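Local coordinates for protein endosialidase (Enterobacteria phage phi92, PDB 4HIZ) that hydrolyses alpha-2,8 and alpha-2,9 linkages inside sialic acid polymers, probably those of the bacterial host's capsule, at residues Lys89-Asp94 against Met151-Asn156; Val96-Phe101 against Val114-Ser119; Arg157-Ile162 against Leu177-Met182; Thr292-Val297 against Cys351-Asp356. All blocks are in the same frame, centred on the assembly; numbering follows the deposited sequence. Where two conformers were deposited one is given.

Interaction 1 (Lys89-Asp94 against Met151-Asn156); sequences KTFVYD and MGVCGN. With NA (sodium ion), chain B; EDO (1,2-ethanediol), chain L.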
# COMPACT_ATOMS: atom_id res chain seq x y z
N LYS A 89 -22.53 -12.62 10.21
CA LYS A 89 -22.61 -11.22 10.64
C LYS A 89 -22.79 -10.23 9.52
O LYS A 89 -22.93 -9.03 9.79
CB LYS A 89 -21.29 -10.82 11.36
CG LYS A 89 -21.05 -11.62 12.67
CD LYS A 89 -19.80 -11.12 13.39
CE LYS A 89 -18.49 -11.61 12.65
NZ LYS A 89 -18.23 -13.13 12.92
N THR A 90 -22.73 -10.67 8.26
CA THR A 90 -22.79 -9.66 7.18
C THR A 90 -24.14 -8.94 7.08
O THR A 90 -25.17 -9.48 7.47
CB THR A 90 -22.44 -10.25 5.79
OG1 THR A 90 -23.43 -11.21 5.39
CG2 THR A 90 -21.03 -10.87 5.79
N PHE A 91 -24.11 -7.72 6.55
CA PHE A 91 -25.34 -6.97 6.33
C PHE A 91 -25.08 -5.83 5.36
O PHE A 91 -23.92 -5.48 5.10
CB PHE A 91 -25.92 -6.47 7.69
CG PHE A 91 -25.03 -5.49 8.42
CD1 PHE A 91 -25.09 -4.12 8.13
CD2 PHE A 91 -24.11 -5.94 9.35
CE1 PHE A 91 -24.25 -3.22 8.81
CE2 PHE A 91 -23.26 -5.04 10.05
CZ PHE A 91 -23.33 -3.67 9.77
N VAL A 92 -26.16 -5.31 4.79
CA VAL A 92 -26.11 -4.15 3.89
C VAL A 92 -26.95 -3.05 4.53
O VAL A 92 -28.10 -3.29 4.99
CB VAL A 92 -26.63 -4.52 2.50
CG1 VAL A 92 -26.60 -3.30 1.54
CG2 VAL A 92 -25.80 -5.71 1.91
N TYR A 93 -26.38 -1.86 4.63
CA TYR A 93 -27.11 -0.73 5.22
C TYR A 93 -26.77 0.54 4.45
O TYR A 93 -25.57 0.85 4.27
CB TYR A 93 -26.76 -0.56 6.70
CG TYR A 93 -27.60 0.51 7.38
CD1 TYR A 93 -28.90 0.22 7.85
CD2 TYR A 93 -27.08 1.79 7.60
CE1 TYR A 93 -29.65 1.23 8.46
CE2 TYR A 93 -27.81 2.81 8.22
CZ TYR A 93 -29.09 2.52 8.64
OH TYR A 93 -29.82 3.51 9.30
N ASP A 94 -27.80 1.28 4.04
CA ASP A 94 -27.63 2.54 3.30
C ASP A 94 -26.59 2.40 2.20
O ASP A 94 -25.67 3.22 2.11
CB ASP A 94 -27.25 3.64 4.31
CG ASP A 94 -27.37 5.02 3.75
OD1 ASP A 94 -28.19 5.24 2.82
OD2 ASP A 94 -26.67 5.92 4.28
N MET A 151 -24.29 -10.46 14.59
CA MET A 151 -24.34 -9.01 14.44
C MET A 151 -25.29 -8.66 13.31
O MET A 151 -25.43 -9.42 12.33
CB MET A 151 -22.93 -8.50 14.03
CG MET A 151 -22.81 -6.96 13.92
SD MET A 151 -21.12 -6.44 13.46
CE MET A 151 -20.23 -6.77 14.99
N GLY A 152 -25.94 -7.51 13.42
CA GLY A 152 -26.79 -7.02 12.34
C GLY A 152 -27.43 -5.70 12.72
O GLY A 152 -27.04 -5.05 13.70
N VAL A 153 -28.41 -5.30 11.93
CA VAL A 153 -29.05 -3.97 12.09
C VAL A 153 -30.52 -4.20 12.39
O VAL A 153 -31.18 -5.02 11.72
CB VAL A 153 -28.90 -3.14 10.80
CG1 VAL A 153 -29.67 -1.79 10.94
CG2 VAL A 153 -27.41 -2.89 10.50
N CYS A 154 -31.03 -3.47 13.39
CA CYS A 154 -32.46 -3.50 13.66
C CYS A 154 -32.86 -2.08 14.02
O CYS A 154 -32.24 -1.47 14.89
CB CYS A 154 -32.74 -4.45 14.83
SG CYS A 154 -34.54 -4.61 15.14
N GLY A 155 -33.90 -1.57 13.37
CA GLY A 155 -34.43 -0.26 13.74
C GLY A 155 -33.38 0.85 13.74
O GLY A 155 -33.30 1.65 14.69
N ASN A 156 -32.58 0.90 12.68
CA ASN A 156 -31.49 1.88 12.56
C ASN A 156 -30.44 1.87 13.68
O ASN A 156 -29.75 2.87 13.88
CB ASN A 156 -32.07 3.31 12.34
CG ASN A 156 -32.83 3.38 11.04
OD1 ASN A 156 -32.31 2.94 10.00
ND2 ASN A 156 -34.07 3.91 11.08
NA NA B . -26.82 -11.27 6.32
C1 EDO L . -29.30 -6.76 4.04
O1 EDO L . -28.56 -6.93 5.25
C2 EDO L . -29.83 -8.08 3.47
O2 EDO L . -28.77 -9.01 3.35
O HOH W 1 -26.44 -9.97 9.88
O HOH W 2 -29.40 -10.17 6.80
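The phenol of Y93 reaches across to N156, with Y93 OH donating to N156 OD1 over 2.6 Å. OD1 lies at the ring edge in the plane of the phenol, but the hydroxyl stands above the amide plane, 38° out of it, and not on a lone pair; ring and amide planes are 74° apart. N156 ND2 is bonded to K207 O. Strand 91-93 and strand 151-154 belong to different antiparallel sheets of the catalytic beta-propeller, and their axes, 7.4 Å apart at 35°, are too far separated for sheet pairing, so side chains fill the interface. V153 uses both methyls. CG2 rests over one face of the F91 ring, 3.9 Å from the centroid, while CG1, anti to the backbone N, meets Y93 CD1 at 3.8 Å. The sulfur of M151 approaches the edge of F91, with SD 4.3 Å from F91 CE2. K89 adds its aliphatic part, CG lying 3.9 Å from M151 CB, before its chain bends at chi3 and chi4 to carry NZ to the carbonyls of Q87, W85 and C148. At this end of the contact the backbones carry no direct bond to each other, but water 1 lies 2.8 Å from T90 O and 2.7 Å from M151 O and can bridge them, though other acceptors compete for its protons. T90 O is also a ligand of the sodium ion, as is V477 O.

Interaction 2 (Val96-Phe101 against Val114-Ser119); sequences VIYAPF and VAWVKS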
# COMPACT_ATOMS: atom_id res chain seq x y z
N VAL A 96 -24.18 0.45 1.60
CA VAL A 96 -22.82 -0.03 1.91
C VAL A 96 -22.89 -1.47 2.35
O VAL A 96 -23.77 -1.84 3.13
CB VAL A 96 -22.19 0.84 3.03
CG1 VAL A 96 -20.83 0.30 3.47
CG2 VAL A 96 -22.06 2.29 2.54
N ILE A 97 -21.98 -2.31 1.84
CA ILE A 97 -21.93 -3.72 2.26
C ILE A 97 -20.92 -3.86 3.40
O ILE A 97 -19.76 -3.44 3.26
CB ILE A 97 -21.51 -4.63 1.09
CG1 ILE A 97 -22.44 -4.41 -0.11
CG2 ILE A 97 -21.52 -6.13 1.52
CD1 ILE A 97 -21.81 -4.85 -1.45
N TYR A 98 -21.35 -4.44 4.52
CA TYR A 98 -20.49 -4.65 5.68
C TYR A 98 -20.17 -6.12 5.85
O TYR A 98 -21.06 -6.99 5.84
CB TYR A 98 -21.19 -4.19 6.97
CG TYR A 98 -21.42 -2.67 7.03
CD1 TYR A 98 -22.47 -2.06 6.32
CD2 TYR A 98 -20.61 -1.88 7.82
CE1 TYR A 98 -22.68 -0.70 6.41
CE2 TYR A 98 -20.80 -0.50 7.90
CZ TYR A 98 -21.85 0.07 7.21
OH TYR A 98 -22.02 1.43 7.30
N ALA A 99 -18.88 -6.40 5.99
CA ALA A 99 -18.40 -7.77 6.23
C ALA A 99 -17.62 -7.80 7.56
O ALA A 99 -16.37 -7.63 7.60
CB ALA A 99 -17.47 -8.25 5.05
N PRO A 100 -18.34 -8.02 8.67
CA PRO A 100 -17.66 -8.13 9.96
C PRO A 100 -17.03 -9.51 10.08
O PRO A 100 -17.49 -10.47 9.44
CB PRO A 100 -18.82 -8.00 10.98
CG PRO A 100 -19.98 -7.41 10.16
CD PRO A 100 -19.80 -8.08 8.81
N PHE A 101 -15.95 -9.59 10.85
CA PHE A 101 -15.16 -10.83 10.96
C PHE A 101 -14.28 -10.67 12.20
O PHE A 101 -14.47 -9.71 12.98
CB PHE A 101 -14.30 -11.04 9.69
CG PHE A 101 -13.21 -10.01 9.49
CD1 PHE A 101 -13.52 -8.72 8.95
CD2 PHE A 101 -11.89 -10.33 9.78
CE1 PHE A 101 -12.50 -7.78 8.74
CE2 PHE A 101 -10.85 -9.40 9.58
CZ PHE A 101 -11.15 -8.11 9.05
N VAL A 114 -12.78 -7.96 17.08
CA VAL A 114 -13.93 -8.02 16.17
C VAL A 114 -13.77 -6.82 15.23
O VAL A 114 -13.42 -5.75 15.68
CB VAL A 114 -15.24 -7.94 16.96
CG1 VAL A 114 -16.44 -8.00 16.01
CG2 VAL A 114 -15.28 -9.12 17.98
N ALA A 115 -13.96 -7.03 13.94
CA ALA A 115 -13.61 -5.97 12.97
C ALA A 115 -14.58 -6.00 11.82
O ALA A 115 -15.39 -6.90 11.71
CB ALA A 115 -12.19 -6.30 12.43
N TRP A 116 -14.49 -5.04 10.90
CA TRP A 116 -15.17 -5.25 9.63
C TRP A 116 -14.36 -4.62 8.51
O TRP A 116 -13.47 -3.80 8.75
CB TRP A 116 -16.61 -4.71 9.61
CG TRP A 116 -16.82 -3.20 9.88
CD1 TRP A 116 -16.01 -2.14 9.52
CD2 TRP A 116 -17.97 -2.63 10.52
NE1 TRP A 116 -16.59 -0.93 9.91
CE2 TRP A 116 -17.78 -1.22 10.55
CE3 TRP A 116 -19.12 -3.18 11.09
CZ2 TRP A 116 -18.72 -0.36 11.12
CZ3 TRP A 116 -20.06 -2.32 11.66
CH2 TRP A 116 -19.85 -0.93 11.68
N VAL A 117 -14.65 -5.09 7.30
CA VAL A 117 -14.32 -4.32 6.09
C VAL A 117 -15.62 -4.02 5.37
O VAL A 117 -16.65 -4.69 5.60
CB VAL A 117 -13.31 -5.04 5.12
CG1 VAL A 117 -11.91 -5.19 5.80
CG2 VAL A 117 -13.87 -6.42 4.68
N LYS A 118 -15.60 -3.01 4.50
CA LYS A 118 -16.84 -2.52 3.90
C LYS A 118 -16.61 -2.28 2.42
O LYS A 118 -15.47 -2.00 2.01
CB LYS A 118 -17.23 -1.16 4.51
CG LYS A 118 -17.24 -1.13 6.05
CD LYS A 118 -17.70 0.26 6.56
CE LYS A 118 -16.72 1.37 6.14
NZ LYS A 118 -16.93 2.65 6.95
N SER A 119 -17.68 -2.35 1.63
CA SER A 119 -17.60 -1.97 0.21
C SER A 119 -18.61 -0.91 -0.10
O SER A 119 -19.81 -1.11 0.14
CB SER A 119 -17.84 -3.15 -0.73
OG SER A 119 -17.74 -2.67 -2.09
O HOH W 3 -19.76 3.13 7.13
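I97 and S119 open a ladder of three reciprocal backbone pairs: I97 N donates to S119 O at 3.0 Å and S119 N returns a bond to I97 O. A99 with V117 and F101 with A115 repeat the pattern, so all six of these residues have both N-H and C=O engaged across the contact. A99 N is 2.8 Å from V117 O, and V117 N is 3.1 Å from A99 O. Between these pairs lie the non-hydrogen-bonded ones, Y98 with K118 and P100 with W116; the proline, which has no N-H to offer, occupies such a position, and its CA contacts A115 O at 3.1 Å. On the face carrying Y98, the edge of its ring points at the face of the W116 six-membered ring, planes at 65° and centroids 4.8 Å apart. K118 runs alongside the tyrosine, its CD 3.5 Å from Y98 CE2, and water 3 joins Y98 OH to K118 NZ. That ammonium also forms a salt bridge to D511 of the second subunit, while W116 NE1 bonds to E130 OE1. The other face holds F101, whose CG stands between the backbone N and carbonyl carbon (chi1 67°), swinging the ring across the neighbouring strand until A115 CB lies over its face, 4.2 Å from the centroid. S119 OG is satisfied by T125 O and by the amides of D121 and G123. The whole is an antiparallel beta hairpin, formed by strands 96-104 and 113-119 in a blade-like sheet of the catalytic beta-propeller.

Interaction 3 (Arg157-Ile162 against Leu177-Met182); sequences RLYAVI and LWSRPM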
# COMPACT_ATOMS: atom_id res chain seq x y z
N ARG A 157 -30.30 0.74 14.37
CA ARG A 157 -29.18 0.55 15.28
C ARG A 157 -28.38 -0.69 14.89
O ARG A 157 -28.96 -1.69 14.42
CB ARG A 157 -29.67 0.34 16.72
CG ARG A 157 -30.50 1.52 17.29
CD ARG A 157 -30.84 1.32 18.80
NE ARG A 157 -29.63 1.23 19.62
CZ ARG A 157 -28.93 2.28 20.05
NH1 ARG A 157 -29.31 3.53 19.77
NH2 ARG A 157 -27.85 2.09 20.81
N LEU A 158 -27.08 -0.64 15.15
CA LEU A 158 -26.25 -1.85 15.08
C LEU A 158 -26.43 -2.66 16.36
O LEU A 158 -26.33 -2.11 17.46
CB LEU A 158 -24.79 -1.41 15.00
CG LEU A 158 -23.79 -2.55 14.77
CD1 LEU A 158 -24.01 -3.27 13.39
CD2 LEU A 158 -22.31 -2.05 14.88
N TYR A 159 -26.65 -3.96 16.23
CA TYR A 159 -26.70 -4.84 17.38
C TYR A 159 -25.65 -5.93 17.20
O TYR A 159 -25.49 -6.44 16.11
CB TYR A 159 -28.09 -5.49 17.51
CG TYR A 159 -29.08 -4.57 18.19
CD1 TYR A 159 -29.16 -4.51 19.59
CD2 TYR A 159 -29.90 -3.73 17.44
CE1 TYR A 159 -30.06 -3.61 20.23
CE2 TYR A 159 -30.82 -2.84 18.06
CZ TYR A 159 -30.87 -2.78 19.44
OH TYR A 159 -31.74 -1.92 20.05
N ALA A 160 -24.98 -6.29 18.28
CA ALA A 160 -24.02 -7.38 18.21
C ALA A 160 -24.02 -8.13 19.54
O ALA A 160 -24.12 -7.50 20.61
CB ALA A 160 -22.60 -6.83 17.91
N VAL A 161 -23.88 -9.46 19.51
CA VAL A 161 -23.67 -10.16 20.76
C VAL A 161 -22.15 -10.30 20.88
O VAL A 161 -21.53 -11.11 20.17
CB VAL A 161 -24.34 -11.55 20.82
CG1 VAL A 161 -24.05 -12.22 22.20
CG2 VAL A 161 -25.84 -11.40 20.60
N ILE A 162 -21.58 -9.47 21.75
CA ILE A 162 -20.15 -9.46 21.96
C ILE A 162 -19.86 -10.37 23.14
O ILE A 162 -20.30 -10.13 24.28
CB ILE A 162 -19.62 -8.05 22.24
CG1 ILE A 162 -19.87 -7.15 21.02
CG2 ILE A 162 -18.14 -8.12 22.60
CD1 ILE A 162 -19.23 -7.66 19.68
N LEU A 177 -25.09 -7.85 24.95
CA LEU A 177 -25.69 -7.25 23.76
C LEU A 177 -25.11 -5.84 23.66
O LEU A 177 -25.27 -5.06 24.60
CB LEU A 177 -27.24 -7.26 23.89
CG LEU A 177 -27.93 -6.74 22.61
CD1 LEU A 177 -27.78 -7.73 21.44
CD2 LEU A 177 -29.42 -6.44 22.92
N TRP A 178 -24.39 -5.51 22.57
CA TRP A 178 -23.86 -4.16 22.36
C TRP A 178 -24.69 -3.50 21.29
O TRP A 178 -25.03 -4.14 20.28
CB TRP A 178 -22.40 -4.21 21.87
CG TRP A 178 -21.34 -4.58 22.90
CD1 TRP A 178 -21.47 -5.38 24.01
CD2 TRP A 178 -19.96 -4.18 22.85
NE1 TRP A 178 -20.25 -5.47 24.67
CE2 TRP A 178 -19.31 -4.75 23.97
CE3 TRP A 178 -19.23 -3.37 21.98
CZ2 TRP A 178 -17.94 -4.55 24.24
CZ3 TRP A 178 -17.87 -3.16 22.24
CH2 TRP A 178 -17.24 -3.76 23.34
N SER A 179 -25.01 -2.22 21.46
CA SER A 179 -25.68 -1.51 20.37
C SER A 179 -25.28 -0.06 20.28
O SER A 179 -24.87 0.54 21.25
CB SER A 179 -27.21 -1.62 20.43
OG SER A 179 -27.76 -0.73 21.38
N ARG A 180 -25.38 0.46 19.05
CA ARG A 180 -25.13 1.89 18.76
C ARG A 180 -26.12 2.27 17.70
O ARG A 180 -26.58 1.43 16.94
CB ARG A 180 -23.72 2.10 18.14
CG ARG A 180 -22.65 2.48 19.15
CD ARG A 180 -21.30 2.61 18.44
NE ARG A 180 -20.29 3.21 19.32
CZ ARG A 180 -18.99 3.25 19.00
NH1 ARG A 180 -18.58 2.75 17.83
NH2 ARG A 180 -18.13 3.84 19.83
N PRO A 181 -26.42 3.57 17.59
CA PRO A 181 -27.21 3.99 16.42
C PRO A 181 -26.35 3.79 15.17
O PRO A 181 -25.14 4.03 15.23
CB PRO A 181 -27.41 5.49 16.68
CG PRO A 181 -26.24 5.93 17.52
CD PRO A 181 -25.94 4.70 18.40
N MET A 182 -26.94 3.36 14.06
CA MET A 182 -26.16 3.22 12.83
C MET A 182 -25.68 4.59 12.36
O MET A 182 -26.29 5.60 12.66
CB MET A 182 -27.04 2.63 11.72
CG MET A 182 -27.31 1.14 11.88
SD MET A 182 -25.79 0.13 11.89
CE MET A 182 -25.32 0.18 10.15
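R157 grips S179 side-on in one of two modelled serine conformers, NE and NH2 both donating to the one hydroxyl oxygen, so this grip may not be permanent; the shorter bond, R157 NH2 to S179 OG, is 2.9 Å. OG lies within 7° of the guanidinium plane, and the backbone atoms R180 C and P181 N cover one face of the group. R157 NH1 forms a salt bridge with D214 and a bond to G209 O; E272 is a second partner of S179 OG. Packing is just as close beside it: S179 CB sits over the Y159 ring, 3.8 Å from the centroid. On the opposite face of the sheet, I162 CG1 presses on W178, 3.6 Å from the centroid of its five-membered ring and only 16° off the normal. The W178 ring is turned there by a chi1 of -74°, with CG anti to the carbonyl carbon, and its NE1 bonds to E176. M182 SD fills the end of the ladder, 3.6 Å from L158 CB. R180 is the looser, partly exposed member: its side chain comes no nearer than 4.8 Å to the segment 157-162, its NE bonds to S269 O and the group makes cation-pi contacts with W271 and F266. Backbone bonds pair L158 with R180 and A160 with W178. This is an antiparallel hairpin of strands 157-166 and 172-181 in a propeller sheet, and through W178 it contributes to the wall of a glycan-binding pocket.

Interaction 4 (Thr292-Val297 against Cys351-Asp356); sequences THSFTV and CIKYYD. With EDO (1,2-ethanediol), chain J.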
# COMPACT_ATOMS: atom_id res chain seq x y z
N THR A 292 -23.06 -18.01 20.37
CA THR A 292 -24.13 -17.27 19.72
C THR A 292 -23.69 -16.97 18.28
O THR A 292 -22.49 -16.71 18.02
CB THR A 292 -24.48 -15.95 20.45
OG1 THR A 292 -23.34 -15.11 20.58
CG2 THR A 292 -25.02 -16.25 21.90
N HIS A 293 -24.64 -17.02 17.36
CA HIS A 293 -24.29 -17.13 15.93
C HIS A 293 -25.49 -16.79 15.08
O HIS A 293 -26.57 -17.37 15.28
CB HIS A 293 -23.81 -18.58 15.66
CG HIS A 293 -23.47 -18.87 14.22
ND1 HIS A 293 -24.41 -19.29 13.31
CD2 HIS A 293 -22.28 -18.85 13.56
CE1 HIS A 293 -23.82 -19.53 12.14
NE2 HIS A 293 -22.53 -19.29 12.27
N SER A 294 -25.33 -15.81 14.17
CA SER A 294 -26.39 -15.40 13.25
C SER A 294 -27.39 -14.45 13.93
O SER A 294 -27.53 -14.42 15.17
CB SER A 294 -27.12 -16.61 12.61
OG SER A 294 -27.75 -16.26 11.39
N PHE A 295 -28.07 -13.68 13.11
CA PHE A 295 -28.93 -12.59 13.59
C PHE A 295 -29.99 -12.38 12.54
O PHE A 295 -29.69 -12.32 11.34
CB PHE A 295 -28.08 -11.31 13.75
CG PHE A 295 -28.86 -10.11 14.19
CD1 PHE A 295 -29.43 -9.27 13.25
CD2 PHE A 295 -29.01 -9.83 15.54
CE1 PHE A 295 -30.14 -8.10 13.65
CE2 PHE A 295 -29.72 -8.69 15.97
CZ PHE A 295 -30.29 -7.83 15.02
N THR A 296 -31.25 -12.21 12.96
CA THR A 296 -32.24 -11.77 11.97
C THR A 296 -33.35 -10.96 12.64
O THR A 296 -33.76 -11.21 13.78
CB THR A 296 -32.82 -12.98 11.17
OG1 THR A 296 -33.64 -12.51 10.09
CG2 THR A 296 -33.69 -13.87 12.08
N VAL A 297 -33.82 -9.93 11.92
CA VAL A 297 -34.89 -9.08 12.43
C VAL A 297 -36.26 -9.64 12.12
O VAL A 297 -36.54 -10.02 10.99
CB VAL A 297 -34.79 -7.67 11.85
CG1 VAL A 297 -36.03 -6.82 12.26
CG2 VAL A 297 -33.51 -7.03 12.33
N CYS A 351 -27.77 -20.86 11.08
CA CYS A 351 -27.94 -19.59 10.37
C CYS A 351 -29.44 -19.40 10.35
O CYS A 351 -30.20 -20.33 10.01
CB CYS A 351 -27.42 -19.69 8.94
SG CYS A 351 -25.60 -19.75 8.87
N ILE A 352 -29.88 -18.20 10.70
CA ILE A 352 -31.32 -17.95 10.76
C ILE A 352 -31.69 -16.69 10.00
O ILE A 352 -30.98 -15.68 10.08
CB ILE A 352 -31.85 -17.82 12.21
CG1 ILE A 352 -31.05 -16.79 13.01
CG2 ILE A 352 -31.78 -19.17 12.91
CD1 ILE A 352 -31.66 -16.51 14.43
N LYS A 353 -32.79 -16.74 9.24
CA LYS A 353 -33.27 -15.56 8.51
C LYS A 353 -34.80 -15.57 8.48
O LYS A 353 -35.42 -16.59 8.20
CB LYS A 353 -32.73 -15.52 7.08
CG LYS A 353 -31.19 -15.29 7.00
CD LYS A 353 -30.82 -13.89 7.50
CE LYS A 353 -29.28 -13.70 7.68
NZ LYS A 353 -28.73 -14.72 8.71
N TYR A 354 -35.38 -14.42 8.76
CA TYR A 354 -36.84 -14.26 8.74
C TYR A 354 -37.26 -13.55 7.47
O TYR A 354 -36.71 -12.47 7.14
CB TYR A 354 -37.24 -13.45 9.96
CG TYR A 354 -38.70 -13.20 10.16
CD1 TYR A 354 -39.51 -14.15 10.78
CD2 TYR A 354 -39.27 -11.99 9.80
CE1 TYR A 354 -40.88 -13.89 11.01
CE2 TYR A 354 -40.62 -11.74 10.03
CZ TYR A 354 -41.39 -12.69 10.62
OH TYR A 354 -42.75 -12.42 10.86
N TYR A 355 -38.23 -14.13 6.75
CA TYR A 355 -38.80 -13.48 5.57
C TYR A 355 -40.30 -13.67 5.56
O TYR A 355 -40.78 -14.81 5.59
CB TYR A 355 -38.28 -14.14 4.30
CG TYR A 355 -36.82 -13.98 4.04
CD1 TYR A 355 -36.34 -12.85 3.40
CD2 TYR A 355 -35.93 -14.98 4.41
CE1 TYR A 355 -34.99 -12.70 3.12
CE2 TYR A 355 -34.57 -14.85 4.14
CZ TYR A 355 -34.12 -13.70 3.50
OH TYR A 355 -32.79 -13.55 3.21
N ASP A 356 -41.03 -12.56 5.50
CA ASP A 356 -42.48 -12.63 5.29
C ASP A 356 -43.17 -13.58 6.27
O ASP A 356 -44.00 -14.40 5.87
CB ASP A 356 -42.77 -13.09 3.87
CG ASP A 356 -42.25 -12.12 2.84
OD1 ASP A 356 -42.25 -10.89 3.15
OD2 ASP A 356 -41.84 -12.55 1.74
C1 EDO J . -33.20 -11.15 5.83
O1 EDO J . -32.13 -10.20 5.70
C2 EDO J . -33.76 -11.13 7.25
O2 EDO J . -32.75 -10.74 8.21
O HOH W 4 -26.88 -13.02 10.21
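Two hydroxyls carry the polar part, each accepting a backbone amide of the other strand: I352 N donates to S294 OG over 3.0 Å at 171°, and Y354 N to T296 OG1 over 2.9 Å at 158°. Both oxygens lie anti to their own backbone N, which carries them across to the neighbouring strand. T296 OG1 is also hydrogen-bonded to O2 of an ethanediol, and S294 OG to D88 OD2. The charged group is K353, which folds back so that NZ donates to I352 O at 2.8 Å; NZ also donates to water 4, which lies 3.1 Å from F295 O and may donate to it, and forms a salt bridge with D88. Weaker contacts fill the rest. C351 SG lies at the edge of the H293 ring, 3.7 Å from CE1, and T296 CG2 packs on I352 CG1 at 4.0 Å. The strands run nearly parallel, 6° apart, yet their axes are 5.8 Å from each other and they belong to separate four-stranded sheets of the propeller. Hydroxyl side chains thus stand in for carbonyls as acceptors, joining two sheets whose backbones form no direct hydrogen bond here.

How the interactions relate
Interactions 2 and 3 are hairpins within two sheets of the propeller, whereas interactions 1 and 4 join one sheet to another. Interaction 1 links the hairpins: F91 O is 2.8 Å from Y98 N in interaction 2, and G152 O is 2.8 Å from Y159 N in interaction 3, both probable hydrogen bonds. Its strand 151-154 also meets interaction 4, with V153 O 3.1 Å from V297 CG2. Interactions 2 and 4 do not touch, their nearest atoms being about 10 Å apart. W178 of interaction 3 belongs to a glycan pocket, and its side chain is about 4 Å from a bound fructose, while the M151 side chain of interaction 1 is about 13 Å from a bound fructose.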